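Local coordinates for protein Exo-1,5-alpha-l-arabinofuranobiosidase (Gibberella zeae, PDB 2YDT) that probably hydrolyses alpha-L-arabinofuranosyl linkages, releasing arabinobiose from the ends of 1,5-linked arabinan, and binds an arabinofuranosylated iminosugar inhibitor, at residues 118-123 against 136-141. Numbering follows the deposited sequence.
Sequences ETLIEV and VSHVAL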
loop_
_atom_site.group_PDB
_atom_site.type_symbol
_atom_site.label_atom_id
_atom_site.label_comp_id
_atom_site.label_asym_id
_atom_site.label_seq_id
_atom_site.Cartn_x
_atom_site.Cartn_y
_atom_site.Cartn_z
ATOM N N GLU A 118 -21.360 -1.766 -0.062
ATOM C CA GLU A 118 -20.714 -1.511 -1.356
ATOM C C GLU A 118 -19.286 -1.008 -1.155
ATOM O O GLU A 118 -18.932 -0.576 -0.045
ATOM C CB GLU A 118 -21.498 -0.475 -2.176
ATOM C CG GLU A 118 -22.947 -0.870 -2.435
ATOM C CD GLU A 118 -23.666 0.110 -3.331
ATOM O OE1 GLU A 118 -23.305 0.209 -4.511
ATOM O OE2 GLU A 118 -24.604 0.774 -2.844
ATOM N N THR A 119 -18.490 -1.116 -2.217
ATOM C CA THR A 119 -17.113 -0.618 -2.265
ATOM C C THR A 119 -16.917 0.231 -3.504
ATOM O O THR A 119 -17.419 -0.089 -4.563
ATOM C CB THR A 119 -16.095 -1.777 -2.222
ATOM O OG1 THR A 119 -16.532 -2.811 -3.115
ATOM C CG2 THR A 119 -15.992 -2.396 -0.824
ATOM N N LEU A 120 -16.215 1.346 -3.358
ATOM C CA LEU A 120 -16.011 2.254 -4.459
ATOM C C LEU A 120 -14.642 2.937 -4.356
ATOM O O LEU A 120 -14.443 3.839 -3.524
ATOM C CB LEU A 120 -17.166 3.262 -4.500
ATOM C CG LEU A 120 -17.197 4.345 -5.580
ATOM C CD1 LEU A 120 -16.940 3.806 -6.994
ATOM C CD2 LEU A 120 -18.536 5.105 -5.475
ATOM N N ILE A 121 -13.717 2.505 -5.220
ATOM C CA ILE A 121 -12.405 3.091 -5.279
ATOM C C ILE A 121 -12.522 4.453 -5.991
ATOM O O ILE A 121 -12.968 4.532 -7.136
ATOM C CB ILE A 121 -11.347 2.153 -5.949
ATOM C CG1 ILE A 121 -11.105 0.924 -5.050
ATOM C CG2 ILE A 121 -10.068 2.923 -6.193
ATOM C CD1 ILE A 121 -10.278 -0.210 -5.723
ATOM N N GLU A 122 -12.034 5.501 -5.304
ATOM C CA GLU A 122 -12.098 6.908 -5.711
ATOM C C GLU A 122 -10.714 7.453 -5.874
ATOM O O GLU A 122 -9.765 6.948 -5.272
ATOM C CB GLU A 122 -12.752 7.761 -4.599
ATOM C CG GLU A 122 -14.100 7.258 -4.064
ATOM C CD GLU A 122 -15.223 7.538 -5.023
ATOM O OE1 GLU A 122 -15.060 7.197 -6.209
ATOM O OE2 GLU A 122 -16.274 8.077 -4.596
ATOM N N VAL A 123 -10.574 8.498 -6.684
ATOM C CA VAL A 123 -9.377 9.351 -6.663
ATOM C C VAL A 123 -9.769 10.776 -6.289
ATOM O O VAL A 123 -10.657 11.344 -6.917
ATOM C CB VAL A 123 -8.579 9.343 -8.001
ATOM C CG1 VAL A 123 -7.406 10.326 -8.011
ATOM C CG2 VAL A 123 -8.096 7.936 -8.291
ATOM N N VAL A 136 -11.874 13.711 -7.984
ATOM C CA VAL A 136 -11.447 13.660 -9.375
ATOM C C VAL A 136 -12.331 12.718 -10.169
ATOM O O VAL A 136 -12.998 13.147 -11.135
ATOM C CB VAL A 136 -9.957 13.275 -9.519
ATOM C CG1 VAL A 136 -9.571 13.208 -11.022
ATOM C CG2 VAL A 136 -9.081 14.294 -8.743
ATOM N N SER A 137 -12.361 11.448 -9.772
ATOM C CA SER A 137 -13.144 10.447 -10.465
ATOM C C SER A 137 -13.421 9.199 -9.648
ATOM O O SER A 137 -12.667 8.876 -8.722
ATOM C CB SER A 137 -12.468 10.044 -11.797
ATOM O OG SER A 137 -11.179 9.467 -11.586
ATOM N N HIS A 138 -14.507 8.510 -10.023
ATOM C CA HIS A 138 -14.773 7.137 -9.614
ATOM C C HIS A 138 -13.989 6.164 -10.489
ATOM O O HIS A 138 -13.926 6.313 -11.725
ATOM C CB HIS A 138 -16.262 6.839 -9.784
ATOM C CG HIS A 138 -17.154 7.727 -8.986
ATOM N ND1 HIS A 138 -17.058 7.845 -7.614
ATOM C CD2 HIS A 138 -18.209 8.504 -9.360
ATOM C CE1 HIS A 138 -18.022 8.639 -7.174
ATOM N NE2 HIS A 138 -18.730 9.061 -8.213
ATOM N N VAL A 139 -13.320 5.208 -9.860
ATOM C CA VAL A 139 -12.536 4.212 -10.580
ATOM C C VAL A 139 -13.236 2.876 -10.713
ATOM O O VAL A 139 -13.425 2.359 -11.823
ATOM C CB VAL A 139 -11.172 4.009 -9.930
ATOM C CG1 VAL A 139 -10.267 3.044 -10.826
ATOM C CG2 VAL A 139 -10.463 5.395 -9.682
ATOM N N ALA A 140 -13.601 2.278 -9.594
ATOM C CA ALA A 140 -14.114 0.904 -9.609
ATOM C C ALA A 140 -15.144 0.708 -8.525
ATOM O O ALA A 140 -14.867 0.956 -7.370
ATOM C CB ALA A 140 -12.958 -0.107 -9.411
ATOM N N LEU A 141 -16.330 0.260 -8.923
ATOM C CA LEU A 141 -17.409 -0.090 -7.997
ATOM C C LEU A 141 -17.479 -1.569 -7.810
ATOM O O LEU A 141 -17.414 -2.343 -8.800
ATOM C CB LEU A 141 -18.747 0.350 -8.592
ATOM C CG LEU A 141 -20.030 0.131 -7.817
ATOM C CD1 LEU A 141 -20.137 0.971 -6.562
ATOM C CD2 LEU A 141 -21.233 0.426 -8.757
#
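Two classic beta bulges mark this antiparallel hairpin, the last two strands of a four-stranded blade in a six-bladed beta-propeller. Strand 134-142 is the outermost strand of the blade. In the first bulge Val139 and Ala140 both face Ile121. The carbonyl O of Ile121 takes a bond from Val139 N at 2.8 Å and a weak one from Ala140 N. In return, Ile121 N binds Ala140 O. The second bulge sets Val136 and Ser137 against Val123. Val123 O accepts from Val136 N at 2.9 Å and weakly from Ser137 N, while Val123 N gives a nearly straight bond (171°) to Ser137 O.

Ile121, Val123 and Ala140 project from one face of the sheet. Val139 joins this apolar layer through CB and CG2: its CG2 meets Val123 CG2 at 3.7 Å, and its CB lies 4.0 Å from Ile121 CG2. Tyr170 and Leu168 of strand 165-172 in the next blade pack on this layer. The hydroxyl of Ser137, on the same face, is held by Leu191 O and Trp194 NE1.

The other face carries Leu120, Glu122, His138 and Leu141. Leu120 CD1 reaches Leu141 CB at 4.2 Å. Leu120 CD2 approaches the His138 ring obliquely. The side chains of Glu122 and His138 run alongside each other in the same direction. The Glu122 chain bends at chi2 (-76°), which brings the carboxylate to the ND1 edge of the ring. Carboxylate and ring are nearly coplanar, 15° apart. Asn80 ND2 binds the second oxygen, OE2, and would help fix the carboxylate's rotation. His138 ND1 donates in the ring plane to the syn lone pair of Glu122 OE1, at 2.5 Å.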